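Local coordinates for protein Uly1 (Catenovulum maritimum, PDB 7DRQ) that probably cleaves the algal polysaccharide ulvan as a calcium-binding lyase of polysaccharide lyase family 24, at residues A[114-119]-A[233-238]; A[120-125]-A[151-156]; A[169-174]-A[184-189]. All coordinates share one frame; numbering follows the deposited sequence.

How the interactions relate
The three contacts show how a beta-propeller-like protein ties successive antiparallel sheets and their loops together. Interaction 2 (120-125 with 151-156) pairs neighbouring strands of the sheet formed by 111-115, 122-126 and 150-152. Interaction 1 (114-119 with 233-238), its centre about 8 Å from that of interaction 2, joins the turn between 111-115 and 122-126 to the next sheet along the chain, the four-stranded one that holds strand 225-234. Interaction 3 (169-174 with 184-189), about 10 Å from interaction 2 between centres, closes a calcium-binding loop. Along the chain, interactions 2 and 3 follow each other inside the span that interaction 1 brackets. Interaction 2 touches both others, through Ala114 with His123 and Ser151 with Tyr184; interactions 1 and 3 do not touch.

Interaction 1 of 3, residues A[114-119]-A[233-238]; sequences AISPKD and YLAEQG
Asp119 and Tyr233 meet through a short hydrogen bond, Tyr233 OH giving its proton to Asp119 OD2 at 2.6 Å, where two adjacent sheets of the beta-propeller-type fold approach each other. The acceptor uses its syn lone pair, on the side of the other carboxylate oxygen, and the carboxylate plane is turned 53° from the ring. The acid comes in at the ring's edge, near its plane. Beside it, Ser116 touches the same edge, its OG 3.7 Å from Tyr233 CE2. Ala235 adds an apolar patch, its CB lying 3.8 Å from Lys118 CB, while its backbone N rests over one face of the tyrosine ring near the rim.

A second shell fixes these groups. Tyr233 extends with CG anti to its own N (chi1 179°), which carries the phenol across to the turn, and His123 meets its ring edge-to-face. Asp119 OD1 is hydrogen-bonded to Thr121 OG1, so the two carboxylate oxygens have different partners. A phenylalanine here would probably leave Asp119 OD2 without its phenol donor and the carboxylate less firmly oriented. The turn after strand 111-115 is itself shaped by an ST turn, in which Ser116 OG accepts from Lys118 N at 3.1 Å, with an N-H...O angle of 145°.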
ATOM      1  N   ALA A 114       1.633 -11.077  -3.860  1.00 10.83           N
ATOM      2  CA  ALA A 114       0.866 -11.945  -2.978  1.00  9.87           C
ATOM      3  C   ALA A 114       1.075 -13.401  -3.367  1.00 11.34           C
ATOM      4  O   ALA A 114       1.336 -13.722  -4.532  1.00 11.86           O
ATOM      5  CB  ALA A 114      -0.638 -11.634  -3.026  1.00 10.98           C
ATOM      6  N   ILE A 115       0.935 -14.279  -2.376  1.00 10.13           N
ATOM      7  CA  ILE A 115       0.872 -15.728  -2.570  1.00  9.44           C
ATOM      8  C   ILE A 115      -0.543 -16.191  -2.238  1.00 13.03           C
ATOM      9  O   ILE A 115      -1.109 -15.770  -1.225  1.00 13.42           O
ATOM     10  CB  ILE A 115       1.902 -16.448  -1.677  1.00 11.04           C
ATOM     11  CG1 ILE A 115       3.294 -15.824  -1.815  1.00 13.47           C
ATOM     12  CG2 ILE A 115       1.925 -17.943  -1.988  1.00 12.64           C
ATOM     13  CD1 ILE A 115       3.863 -15.905  -3.196  1.00 13.19           C
ATOM     14  N   SER A 116      -1.127 -17.043  -3.090  1.00 10.17           N
ATOM     15  CA  SER A 116      -2.333 -17.768  -2.678  1.00 11.52           C
ATOM     16  C   SER A 116      -1.933 -18.934  -1.789  1.00 12.71           C
ATOM     17  O   SER A 116      -1.203 -19.818  -2.239  1.00 12.17           O
ATOM     18  CB  SER A 116      -3.112 -18.315  -3.861  1.00  9.70           C
ATOM     19  OG  SER A 116      -4.145 -19.187  -3.375  1.00 11.08           O
ATOM     20  N   PRO A 117      -2.398 -18.993  -0.543  1.00 13.36           N
ATOM     21  CA  PRO A 117      -2.085 -20.162   0.291  1.00 18.05           C
ATOM     22  C   PRO A 117      -2.819 -21.416  -0.160  1.00 15.64           C
ATOM     23  O   PRO A 117      -2.512 -22.501   0.340  1.00 16.07           O
ATOM     24  CB  PRO A 117      -2.523 -19.721   1.697  1.00 18.81           C
ATOM     25  CG  PRO A 117      -2.740 -18.225   1.595  1.00 20.01           C
ATOM     26  CD  PRO A 117      -3.188 -17.995   0.188  1.00 15.21           C
ATOM     27  N   LYS A 118      -3.758 -21.297  -1.101  1.00 15.17           N
ATOM     28  CA  LYS A 118      -4.486 -22.463  -1.584  1.00 14.29           C
ATOM     29  C   LYS A 118      -3.704 -23.198  -2.668  1.00 15.60           C
ATOM     30  O   LYS A 118      -3.335 -24.362  -2.490  1.00 16.25           O
ATOM     31  CB  LYS A 118      -5.872 -22.048  -2.075  1.00 15.77           C
ATOM     32  CG  LYS A 118      -6.806 -21.715  -0.920  1.00 17.72           C
ATOM     33  CD  LYS A 118      -8.076 -21.034  -1.399  1.00 24.01           C
ATOM     34  CE  LYS A 118      -9.138 -21.041  -0.317  1.00 26.07           C
ATOM     35  NZ  LYS A 118      -8.689 -21.807   0.877  1.00 32.75           N
ATOM     36  N   ASP A 119      -3.399 -22.532  -3.783  1.00 12.11           N
ATOM     37  CA  ASP A 119      -2.717 -23.209  -4.883  1.00 11.78           C
ATOM     38  C   ASP A 119      -1.278 -22.750  -5.075  1.00 10.44           C
ATOM     39  O   ASP A 119      -0.651 -23.123  -6.072  1.00 12.12           O
ATOM     40  CB  ASP A 119      -3.507 -23.055  -6.191  1.00 12.84           C
ATOM     41  CG  ASP A 119      -3.605 -21.610  -6.670  1.00 14.01           C
ATOM     42  OD1 ASP A 119      -3.011 -20.702  -6.045  1.00 11.84           O
ATOM     43  OD2 ASP A 119      -4.284 -21.388  -7.694  1.00 12.12           O
ATOM     44  N   TYR A 233      -9.456 -13.966  -5.248  1.00 12.80           N
ATOM     45  CA  TYR A 233      -8.824 -14.971  -6.083  1.00 11.67           C
ATOM     46  C   TYR A 233      -9.617 -16.270  -6.005  1.00 14.10           C
ATOM     47  O   TYR A 233      -9.918 -16.765  -4.914  1.00 12.58           O
ATOM     48  CB  TYR A 233      -7.380 -15.192  -5.640  1.00 12.42           C
ATOM     49  CG  TYR A 233      -6.693 -16.234  -6.470  1.00 13.11           C
ATOM     50  CD1 TYR A 233      -6.634 -16.108  -7.858  1.00 10.79           C
ATOM     51  CD2 TYR A 233      -6.158 -17.373  -5.882  1.00 12.04           C
ATOM     52  CE1 TYR A 233      -6.031 -17.066  -8.627  1.00 10.64           C
ATOM     53  CE2 TYR A 233      -5.554 -18.346  -6.646  1.00 11.83           C
ATOM     54  CZ  TYR A 233      -5.495 -18.189  -8.021  1.00 12.70           C
ATOM     55  OH  TYR A 233      -4.897 -19.157  -8.788  1.00 13.35           O
ATOM     56  N   LEU A 234      -9.974 -16.812  -7.162  1.00 13.60           N
ATOM     57  CA  LEU A 234     -10.733 -18.060  -7.231  1.00 12.44           C
ATOM     58  C   LEU A 234      -9.740 -19.164  -7.578  1.00 14.77           C
ATOM     59  O   LEU A 234      -9.496 -19.454  -8.751  1.00 18.32           O
ATOM     60  CB  LEU A 234     -11.854 -17.944  -8.255  1.00 11.64           C
ATOM     61  CG  LEU A 234     -12.756 -16.715  -8.083  1.00 17.26           C
ATOM     62  CD1 LEU A 234     -13.785 -16.639  -9.214  1.00 16.11           C
ATOM     63  CD2 LEU A 234     -13.443 -16.733  -6.715  1.00 17.66           C
ATOM     64  N   ALA A 235      -9.156 -19.780  -6.544  1.00 13.85           N
ATOM     65  CA  ALA A 235      -8.103 -20.771  -6.771  1.00 17.47           C
ATOM     66  C   ALA A 235      -8.603 -21.940  -7.609  1.00 18.88           C
ATOM     67  O   ALA A 235      -7.853 -22.499  -8.422  1.00 20.78           O
ATOM     68  CB  ALA A 235      -7.554 -21.275  -5.435  1.00 16.05           C
ATOM     69  N   GLU A 236      -9.865 -22.327  -7.428  1.00 15.94           N
ATOM     70  CA  GLU A 236     -10.389 -23.453  -8.184  1.00 20.78           C
ATOM     71  C   GLU A 236     -10.538 -23.138  -9.669  1.00 22.37           C
ATOM     72  O   GLU A 236     -10.643 -24.067 -10.477  1.00 20.01           O
ATOM     73  CB  GLU A 236     -11.726 -23.892  -7.589  1.00 21.64           C
ATOM     74  CG  GLU A 236     -12.925 -23.135  -8.118  1.00 25.66           C
ATOM     75  CD  GLU A 236     -13.141 -21.789  -7.438  1.00 32.83           C
ATOM     76  OE1 GLU A 236     -12.289 -21.359  -6.615  1.00 25.07           O
ATOM     77  OE2 GLU A 236     -14.186 -21.164  -7.735  1.00 32.10           O
ATOM     78  N   GLN A 237     -10.529 -21.860 -10.052  1.00 16.91           N
ATOM     79  CA  GLN A 237     -10.668 -21.468 -11.447  1.00 15.62           C
ATOM     80  C   GLN A 237      -9.421 -20.810 -12.024  1.00 19.80           C
ATOM     81  O   GLN A 237      -9.409 -20.487 -13.214  1.00 20.54           O
ATOM     82  CB  GLN A 237     -11.866 -20.525 -11.599  1.00 18.86           C
ATOM     83  CG  GLN A 237     -13.136 -21.097 -11.008  1.00 21.74           C
ATOM     84  CD  GLN A 237     -14.322 -20.177 -11.186  1.00 27.46           C
ATOM     85  OE1 GLN A 237     -14.564 -19.674 -12.281  1.00 31.19           O
ATOM     86  NE2 GLN A 237     -15.071 -19.953 -10.111  1.00 24.08           N
ATOM     87  N   GLY A 238      -8.383 -20.585 -11.218  1.00 18.06           N
ATOM     88  CA  GLY A 238      -7.165 -19.967 -11.721  1.00 15.46           C
ATOM     89  C   GLY A 238      -7.349 -18.540 -12.188  1.00 14.10           C
ATOM     90  O   GLY A 238      -6.675 -18.104 -13.130  1.00 15.47           O
TER

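Interaction 2 of 3, residues A[120-125]-A[151-156]; sequences ETIHLL and SYSLAG
Leu124 and Ser151 exchange two backbone hydrogen bonds, Leu124 N to Ser151 O at 2.8 Å and Ser151 N to Leu124 O at the same length. The next link, Ser153 N to Ile122 O, is weak. Beyond it a side chain takes over from the backbone: Ser153 OG accepts from Ile122 N at 2.8 Å, nearly straight at 163°. That hydroxyl also donates to Leu154 O at 2.7 Å, so it is gripped on both its accepting and its donating side. Its chi1 of 83° sets OG between its own N and carbonyl carbon, where it can span the two.

The pairing is that of adjacent antiparallel strands, 122-126 and 150-152, in a three-stranded sheet of the propeller-like domain, with 122-126 in the middle. His123 and Tyr152 form a non-hydrogen-bonded pair, and the close approach of Tyr152 CA to Ile122 O, 3.1 Å, is a CA-H...O contact.

Among the side chains, His123 NE2 donates to Thr121 OG1, which lies 28° out of the imidazole plane, while ND1 is bonded to Tyr150 OH; both ring nitrogens are therefore engaged. Tyr152 lays its CB obliquely against the same ring, 3.9 Å from ND1. Ser151 OG turns instead to Tyr184 O and Tyr126 OH.

Packing continues past the strand ends. Thr121 CG2 rests on Ala155 CA at 3.6 Å, and Glu120 CB lies against Gly156, while its carboxylate oxygens go to Tyr56 and Ser159.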
ATOM      1  N   GLU A 120      -0.744 -21.944  -4.154  1.00 14.77           N
ATOM      2  CA  GLU A 120       0.653 -21.494  -4.184  1.00 10.40           C
ATOM      3  C   GLU A 120       1.003 -20.721  -5.458  1.00 14.27           C
ATOM      4  O   GLU A 120       2.175 -20.657  -5.859  1.00 11.25           O
ATOM      5  CB  GLU A 120       1.618 -22.669  -3.982  1.00 12.86           C
ATOM      6  CG  GLU A 120       1.609 -23.182  -2.550  1.00 15.51           C
ATOM      7  CD  GLU A 120       2.747 -24.147  -2.245  1.00 19.90           C
ATOM      8  OE1 GLU A 120       3.337 -24.712  -3.193  1.00 18.57           O
ATOM      9  OE2 GLU A 120       3.056 -24.333  -1.049  1.00 21.55           O
ATOM     10  N   THR A 121       0.007 -20.107  -6.099  1.00 11.34           N
ATOM     11  CA  THR A 121       0.313 -19.174  -7.178  1.00 11.82           C
ATOM     12  C   THR A 121       0.884 -17.881  -6.608  1.00 11.89           C
ATOM     13  O   THR A 121       0.586 -17.487  -5.475  1.00 12.20           O
ATOM     14  CB  THR A 121      -0.929 -18.849  -7.998  1.00 13.07           C
ATOM     15  OG1 THR A 121      -1.986 -18.496  -7.109  1.00 10.39           O
ATOM     16  CG2 THR A 121      -1.352 -20.041  -8.888  1.00 11.67           C
ATOM     17  N   ILE A 122       1.725 -17.232  -7.404  1.00  7.66           N
ATOM     18  CA  ILE A 122       2.320 -15.947  -7.076  1.00 10.24           C
ATOM     19  C   ILE A 122       1.659 -14.894  -7.947  1.00 10.95           C
ATOM     20  O   ILE A 122       1.477 -15.106  -9.149  1.00 11.47           O
ATOM     21  CB  ILE A 122       3.837 -15.956  -7.323  1.00  8.58           C
ATOM     22  CG1 ILE A 122       4.488 -17.139  -6.595  1.00 11.49           C
ATOM     23  CG2 ILE A 122       4.465 -14.593  -6.939  1.00 12.00           C
ATOM     24  CD1 ILE A 122       5.902 -17.438  -7.074  1.00 11.57           C
ATOM     25  N   HIS A 123       1.318 -13.760  -7.347  1.00  8.90           N
ATOM     26  CA  HIS A 123       0.652 -12.676  -8.064  1.00 10.36           C
ATOM     27  C   HIS A 123       1.426 -11.381  -7.898  1.00 11.75           C
ATOM     28  O   HIS A 123       1.830 -11.037  -6.782  1.00 10.57           O
ATOM     29  CB  HIS A 123      -0.778 -12.532  -7.563  1.00 13.58           C
ATOM     30  CG  HIS A 123      -1.530 -13.817  -7.633  1.00 12.00           C
ATOM     31  ND1 HIS A 123      -2.276 -14.174  -8.734  1.00 11.50           N
ATOM     32  CD2 HIS A 123      -1.576 -14.873  -6.785  1.00 13.23           C
ATOM     33  CE1 HIS A 123      -2.782 -15.379  -8.548  1.00 11.38           C
ATOM     34  NE2 HIS A 123      -2.380 -15.825  -7.371  1.00 12.83           N
ATOM     35  N   LEU A 124       1.627 -10.674  -9.011  1.00 11.09           N
ATOM     36  CA  LEU A 124       2.338  -9.400  -9.045  1.00 10.13           C
ATOM     37  C   LEU A 124       1.502  -8.359  -9.777  1.00 12.14           C
ATOM     38  O   LEU A 124       0.992  -8.628 -10.871  1.00 10.36           O
ATOM     39  CB  LEU A 124       3.689  -9.538  -9.749  1.00 10.91           C
ATOM     40  CG  LEU A 124       4.679 -10.482  -9.070  1.00 11.03           C
ATOM     41  CD1 LEU A 124       5.772 -10.853 -10.047  1.00 13.31           C
ATOM     42  CD2 LEU A 124       5.265  -9.793  -7.833  1.00 11.36           C
ATOM     43  N   LEU A 125       1.409  -7.169  -9.196  1.00  9.07           N
ATOM     44  CA  LEU A 125       0.765  -6.024  -9.828  1.00 11.35           C
ATOM     45  C   LEU A 125       1.723  -4.852  -9.767  1.00 10.25           C
ATOM     46  O   LEU A 125       2.243  -4.542  -8.692  1.00 10.81           O
ATOM     47  CB  LEU A 125      -0.539  -5.683  -9.114  1.00  9.26           C
ATOM     48  CG  LEU A 125      -1.661  -6.685  -9.371  1.00 11.48           C
ATOM     49  CD1 LEU A 125      -2.768  -6.491  -8.362  1.00 11.93           C
ATOM     50  CD2 LEU A 125      -2.213  -6.564 -10.797  1.00  9.27           C
ATOM     51  N   SER A 151       1.038  -9.881 -13.412  1.00 12.19           N
ATOM     52  CA  SER A 151       1.824 -11.071 -13.708  1.00 11.40           C
ATOM     53  C   SER A 151       1.491 -12.140 -12.678  1.00 13.52           C
ATOM     54  O   SER A 151       1.212 -11.835 -11.513  1.00 12.02           O
ATOM     55  CB  SER A 151       3.337 -10.760 -13.699  1.00 11.67           C
ATOM     56  OG  SER A 151       3.704  -9.992 -14.834  1.00 12.83           O
ATOM     57  N   TYR A 152       1.499 -13.401 -13.109  1.00 12.32           N
ATOM     58  CA  TYR A 152       1.123 -14.467 -12.196  1.00 10.12           C
ATOM     59  C   TYR A 152       1.766 -15.773 -12.629  1.00 11.46           C
ATOM     60  O   TYR A 152       2.230 -15.926 -13.762  1.00 12.87           O
ATOM     61  CB  TYR A 152      -0.403 -14.630 -12.089  1.00 11.59           C
ATOM     62  CG  TYR A 152      -1.067 -15.140 -13.348  1.00 12.55           C
ATOM     63  CD1 TYR A 152      -1.348 -14.278 -14.414  1.00 12.35           C
ATOM     64  CD2 TYR A 152      -1.417 -16.474 -13.480  1.00  9.09           C
ATOM     65  CE1 TYR A 152      -1.973 -14.746 -15.576  1.00 13.59           C
ATOM     66  CE2 TYR A 152      -2.039 -16.951 -14.643  1.00 11.78           C
ATOM     67  CZ  TYR A 152      -2.301 -16.082 -15.685  1.00 13.56           C
ATOM     68  OH  TYR A 152      -2.918 -16.557 -16.834  1.00 14.45           O
ATOM     69  N   SER A 153       1.764 -16.721 -11.711  1.00  9.74           N
ATOM     70  CA  SER A 153       2.570 -17.921 -11.841  1.00 11.72           C
ATOM     71  C   SER A 153       1.694 -19.158 -11.992  1.00 12.34           C
ATOM     72  O   SER A 153       0.465 -19.125 -11.836  1.00 12.23           O
ATOM     73  CB  SER A 153       3.477 -18.078 -10.618  1.00 11.49           C
ATOM     74  OG  SER A 153       2.745 -18.695  -9.576  1.00 10.57           O
ATOM     75  N   LEU A 154       2.366 -20.266 -12.292  1.00 11.69           N
ATOM     76  CA  LEU A 154       1.768 -21.578 -12.159  1.00 11.72           C
ATOM     77  C   LEU A 154       1.393 -21.846 -10.711  1.00 13.19           C
ATOM     78  O   LEU A 154       1.982 -21.298  -9.772  1.00 10.21           O
ATOM     79  CB  LEU A 154       2.752 -22.661 -12.606  1.00 10.62           C
ATOM     80  CG  LEU A 154       3.318 -22.555 -14.018  1.00 14.44           C
ATOM     81  CD1 LEU A 154       4.457 -23.585 -14.191  1.00 14.27           C
ATOM     82  CD2 LEU A 154       2.189 -22.793 -15.004  1.00 14.48           C
ATOM     83  N   ALA A 155       0.416 -22.729 -10.537  1.00 12.78           N
ATOM     84  CA  ALA A 155       0.164 -23.301  -9.225  1.00 13.48           C
ATOM     85  C   ALA A 155       1.396 -24.070  -8.763  1.00 12.79           C
ATOM     86  O   ALA A 155       2.067 -24.729  -9.561  1.00 12.64           O
ATOM     87  CB  ALA A 155      -1.068 -24.213  -9.264  1.00 14.42           C
ATOM     88  N   GLY A 156       1.718 -23.934  -7.478  1.00 11.06           N
ATOM     89  CA  GLY A 156       2.883 -24.570  -6.899  1.00 11.93           C
ATOM     90  C   GLY A 156       4.173 -23.786  -7.030  1.00 14.25           C
ATOM     91  O   GLY A 156       5.205 -24.239  -6.524  1.00 13.29           O
TER

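Interaction 3 of 3, residues A[169-174]-A[184-189]. With CA (calcium ion), chain C.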
ATOM      1  N   GLN A 169       8.346 -20.203 -14.188  1.00 12.47           N
ATOM      2  CA  GLN A 169       7.186 -20.360 -13.322  1.00 12.56           C
ATOM      3  C   GLN A 169       6.063 -19.378 -13.636  1.00 14.48           C
ATOM      4  O   GLN A 169       4.957 -19.542 -13.108  1.00 15.13           O
ATOM      5  CB  GLN A 169       7.598 -20.186 -11.858  1.00 12.67           C
ATOM      6  CG  GLN A 169       8.449 -21.340 -11.347  1.00 12.07           C
ATOM      7  CD  GLN A 169       7.781 -22.665 -11.606  1.00 16.28           C
ATOM      8  OE1 GLN A 169       6.792 -23.002 -10.969  1.00 15.37           O
ATOM      9  NE2 GLN A 169       8.309 -23.421 -12.567  1.00 19.33           N
ATOM     10  N   PHE A 170       6.303 -18.380 -14.470  1.00 11.59           N
ATOM     11  CA  PHE A 170       5.311 -17.341 -14.689  1.00 13.25           C
ATOM     12  C   PHE A 170       4.666 -17.495 -16.057  1.00 12.62           C
ATOM     13  O   PHE A 170       5.250 -18.068 -16.982  1.00 15.38           O
ATOM     14  CB  PHE A 170       5.926 -15.951 -14.504  1.00 14.38           C
ATOM     15  CG  PHE A 170       6.061 -15.582 -13.054  1.00 11.56           C
ATOM     16  CD1 PHE A 170       7.098 -16.113 -12.291  1.00 13.19           C
ATOM     17  CD2 PHE A 170       5.093 -14.803 -12.433  1.00 10.62           C
ATOM     18  CE1 PHE A 170       7.206 -15.818 -10.943  1.00 12.79           C
ATOM     19  CE2 PHE A 170       5.182 -14.498 -11.089  1.00 12.87           C
ATOM     20  CZ  PHE A 170       6.253 -15.010 -10.333  1.00 12.41           C
ATOM     21  N   VAL A 171       3.437 -17.007 -16.153  1.00 13.00           N
ATOM     22  CA  VAL A 171       2.558 -17.292 -17.282  1.00 14.36           C
ATOM     23  C   VAL A 171       2.611 -16.125 -18.251  1.00 14.49           C
ATOM     24  O   VAL A 171       2.340 -14.976 -17.877  1.00 14.32           O
ATOM     25  CB  VAL A 171       1.119 -17.558 -16.819  1.00 12.51           C
ATOM     26  CG1 VAL A 171       0.233 -17.855 -18.039  1.00 12.90           C
ATOM     27  CG2 VAL A 171       1.082 -18.697 -15.820  1.00 12.18           C
ATOM     28  N   LYS A 172       2.950 -16.422 -19.502  1.00 14.96           N
ATOM     29  CA  LYS A 172       3.037 -15.386 -20.515  1.00 13.30           C
ATOM     30  C   LYS A 172       1.651 -14.922 -20.957  1.00 14.82           C
ATOM     31  O   LYS A 172       0.662 -15.671 -20.923  1.00 13.38           O
ATOM     32  CB  LYS A 172       3.837 -15.890 -21.722  1.00 14.68           C
ATOM     33  CG  LYS A 172       5.273 -16.293 -21.396  1.00 15.75           C
ATOM     34  CD  LYS A 172       6.091 -16.538 -22.655  1.00 19.19           C
ATOM     35  CE  LYS A 172       7.425 -17.197 -22.336  1.00 22.02           C
ATOM     36  NZ  LYS A 172       8.299 -17.305 -23.545  1.00 21.18           N
ATOM     37  N   ASP A 173       1.590 -13.664 -21.381  1.00 11.77           N
ATOM     38  CA  ASP A 173       0.436 -13.159 -22.114  1.00 15.78           C
ATOM     39  C   ASP A 173       0.415 -13.843 -23.472  1.00 14.48           C
ATOM     40  O   ASP A 173       1.304 -13.613 -24.295  1.00 16.37           O
ATOM     41  CB  ASP A 173       0.532 -11.640 -22.253  1.00 16.02           C
ATOM     42  CG  ASP A 173      -0.644 -11.030 -23.002  1.00 17.75           C
ATOM     43  OD1 ASP A 173      -1.498 -11.777 -23.520  1.00 16.22           O
ATOM     44  OD2 ASP A 173      -0.722  -9.790 -23.067  1.00 11.53           O
ATOM     45  N   THR A 174      -0.580 -14.709 -23.697  1.00 16.27           N
ATOM     46  CA  THR A 174      -0.797 -15.334 -24.998  1.00 18.05           C
ATOM     47  C   THR A 174      -2.134 -14.918 -25.591  1.00 21.17           C
ATOM     48  O   THR A 174      -2.686 -15.624 -26.447  1.00 18.46           O
ATOM     49  CB  THR A 174      -0.707 -16.863 -24.911  1.00 21.40           C
ATOM     50  OG1 THR A 174      -1.625 -17.368 -23.932  1.00 18.38           O
ATOM     51  CG2 THR A 174       0.700 -17.291 -24.550  1.00 19.91           C
ATOM     52  N   TYR A 184       4.977 -10.868 -20.120  1.00 13.70           N
ATOM     53  CA  TYR A 184       4.389 -11.475 -18.933  1.00 11.17           C
ATOM     54  C   TYR A 184       3.306 -10.611 -18.298  1.00 13.74           C
ATOM     55  O   TYR A 184       2.897 -10.888 -17.162  1.00 13.81           O
ATOM     56  CB  TYR A 184       5.474 -11.763 -17.894  1.00 14.45           C
ATOM     57  CG  TYR A 184       6.386 -12.896 -18.292  1.00 15.15           C
ATOM     58  CD1 TYR A 184       7.512 -12.658 -19.068  1.00 16.66           C
ATOM     59  CD2 TYR A 184       6.124 -14.199 -17.886  1.00 15.88           C
ATOM     60  CE1 TYR A 184       8.350 -13.690 -19.436  1.00 17.10           C
ATOM     61  CE2 TYR A 184       6.962 -15.240 -18.251  1.00 15.20           C
ATOM     62  CZ  TYR A 184       8.068 -14.972 -19.026  1.00 17.82           C
ATOM     63  OH  TYR A 184       8.918 -15.986 -19.396  1.00 21.98           O
ATOM     64  N   LYS A 185       2.836  -9.575 -18.989  1.00 10.40           N
ATOM     65  CA  LYS A 185       1.913  -8.606 -18.407  1.00 11.88           C
ATOM     66  C   LYS A 185       0.513  -8.843 -18.958  1.00 16.12           C
ATOM     67  O   LYS A 185       0.304  -8.832 -20.176  1.00 12.64           O
ATOM     68  CB  LYS A 185       2.378  -7.174 -18.682  1.00 12.86           C
ATOM     69  CG  LYS A 185       3.713  -6.802 -17.991  1.00 15.21           C
ATOM     70  CD  LYS A 185       4.119  -5.367 -18.331  1.00 15.44           C
ATOM     71  CE  LYS A 185       4.529  -5.249 -19.798  1.00 17.70           C
ATOM     72  NZ  LYS A 185       4.843  -3.845 -20.212  1.00 15.36           N
ATOM     73  N   HIS A 186      -0.429  -9.081 -18.060  1.00 10.98           N
ATOM     74  CA  HIS A 186      -1.806  -9.366 -18.409  1.00 13.37           C
ATOM     75  C   HIS A 186      -2.667  -8.143 -18.136  1.00 11.97           C
ATOM     76  O   HIS A 186      -2.498  -7.455 -17.124  1.00 11.46           O
ATOM     77  CB  HIS A 186      -2.316 -10.569 -17.623  1.00 13.47           C
ATOM     78  CG  HIS A 186      -1.560 -11.822 -17.927  1.00 14.63           C
ATOM     79  ND1 HIS A 186      -2.007 -12.752 -18.841  1.00 12.54           N
ATOM     80  CD2 HIS A 186      -0.368 -12.277 -17.469  1.00 11.45           C
ATOM     81  CE1 HIS A 186      -1.129 -13.740 -18.919  1.00 12.60           C
ATOM     82  NE2 HIS A 186      -0.125 -13.474 -18.098  1.00 13.10           N
ATOM     83  N   LEU A 187      -3.587  -7.882 -19.044  1.00 11.76           N
ATOM     84  CA  LEU A 187      -4.393  -6.671 -19.004  1.00 12.86           C
ATOM     85  C   LEU A 187      -5.640  -6.827 -18.142  1.00 12.23           C
ATOM     86  O   LEU A 187      -6.425  -5.875 -18.027  1.00 11.62           O
ATOM     87  CB  LEU A 187      -4.783  -6.283 -20.437  1.00 14.77           C
ATOM     88  CG  LEU A 187      -5.190  -4.841 -20.721  1.00 15.34           C
ATOM     89  CD1 LEU A 187      -4.074  -3.889 -20.301  1.00 13.86           C
ATOM     90  CD2 LEU A 187      -5.522  -4.683 -22.196  1.00 13.45           C
ATOM     91  N   THR A 188      -5.827  -8.000 -17.538  1.00 10.28           N
ATOM     92  CA  THR A 188      -7.020  -8.362 -16.789  1.00 11.15           C
ATOM     93  C   THR A 188      -6.648  -9.442 -15.786  1.00 12.04           C
ATOM     94  O   THR A 188      -5.676 -10.181 -15.972  1.00 12.60           O
ATOM     95  CB  THR A 188      -8.149  -8.873 -17.711  1.00  9.46           C
ATOM     96  OG1 THR A 188      -9.207  -9.433 -16.918  1.00 12.04           O
ATOM     97  CG2 THR A 188      -7.624  -9.961 -18.662  1.00 15.15           C
HETATM   98  N   MSE A 189      -7.440  -9.520 -14.719  1.00 12.45           N
HETATM   99  CA  MSE A 189      -7.321 -10.569 -13.710  1.00 15.42           C
HETATM  100  C   MSE A 189      -8.387 -11.659 -13.841  1.00 14.12           C
HETATM  101  O   MSE A 189      -8.321 -12.688 -13.162  1.00 12.01           O
HETATM  102  CB  MSE A 189      -7.418  -9.937 -12.320  1.00 12.53           C
HETATM  103  CG  MSE A 189      -6.447  -8.774 -12.152  1.00 10.30           C
HETATM  104 SE   MSE A 189      -6.353  -8.201 -10.287  0.77 13.21          SE
HETATM  105  CE  MSE A 189      -5.314  -9.687  -9.562  1.00  9.82           C
TER
HETATM  106 CA    CA C 601       0.649  -7.972 -22.357  1.00 24.81          CA
HETATM  107  O   HOH W   1       7.575 -18.711 -18.783  1.00 17.03           O
HETATM  108  O   HOH W   2       2.823 -13.353 -15.804  1.00 15.65           O
HETATM  109  O   HOH W   3      -3.691  -9.535 -21.353  1.00 20.56           O
HETATM  110  O   HOH W   4      -1.268  -6.627 -21.555  1.00 11.60           O
HETATM  111  O   HOH W   5      -0.144  -6.660 -24.341  1.00 11.77           O
HETATM  112  O   HOH W   6       1.899  -5.894 -22.005  1.00 11.89           O
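A calcium site joins these two loop segments: Asp173 OD2 and the backbone carbonyl Lys185 O each bind the calcium ion at 2.4 Å. Three waters also coordinate it, and Asp183 completes the protein's share. The two oxygens from the segments stand 3.2 Å apart, a closeness that their shared cation would explain. The Asp173 side chain reaches the metal with its CG turned opposite the main-chain nitrogen (chi1 -180°); its other oxygen, OD1, is held by Ser175.

Away from the metal, His186 spans the loops. Its NE2 donates to Val171 O at 2.9 Å in a bond of 171°; the acceptor lies in the imidazole plane, yet the donor stands 49° above the carbonyl plane. Lys172 O comes to the edge of the same ring, near CE1, while Asp173 CB lies over one face, offset toward the rim.

Tyr184 supplies the other aromatic surface. The aliphatic part of Lys172 crosses it obliquely, CG sitting 4.1 Å from the ring centroid in a CH-pi contact, and the lysine's NZ passes on to Ala181 O. Phe170 CB packs at Tyr184 CD2, 3.8 Å away. A water links Phe170 O, from which it is 3.0 Å, to Tyr184 OH.

Around this loop pair, Val171 shares a backbone hydrogen bond with Tyr152 and His186 with Tyr150, fastening both segments beside strand 150-152, while Phe170 reaches Ile122 and Leu124 of strand 122-126 and Met189, a selenomethionine, touches helix 195-198.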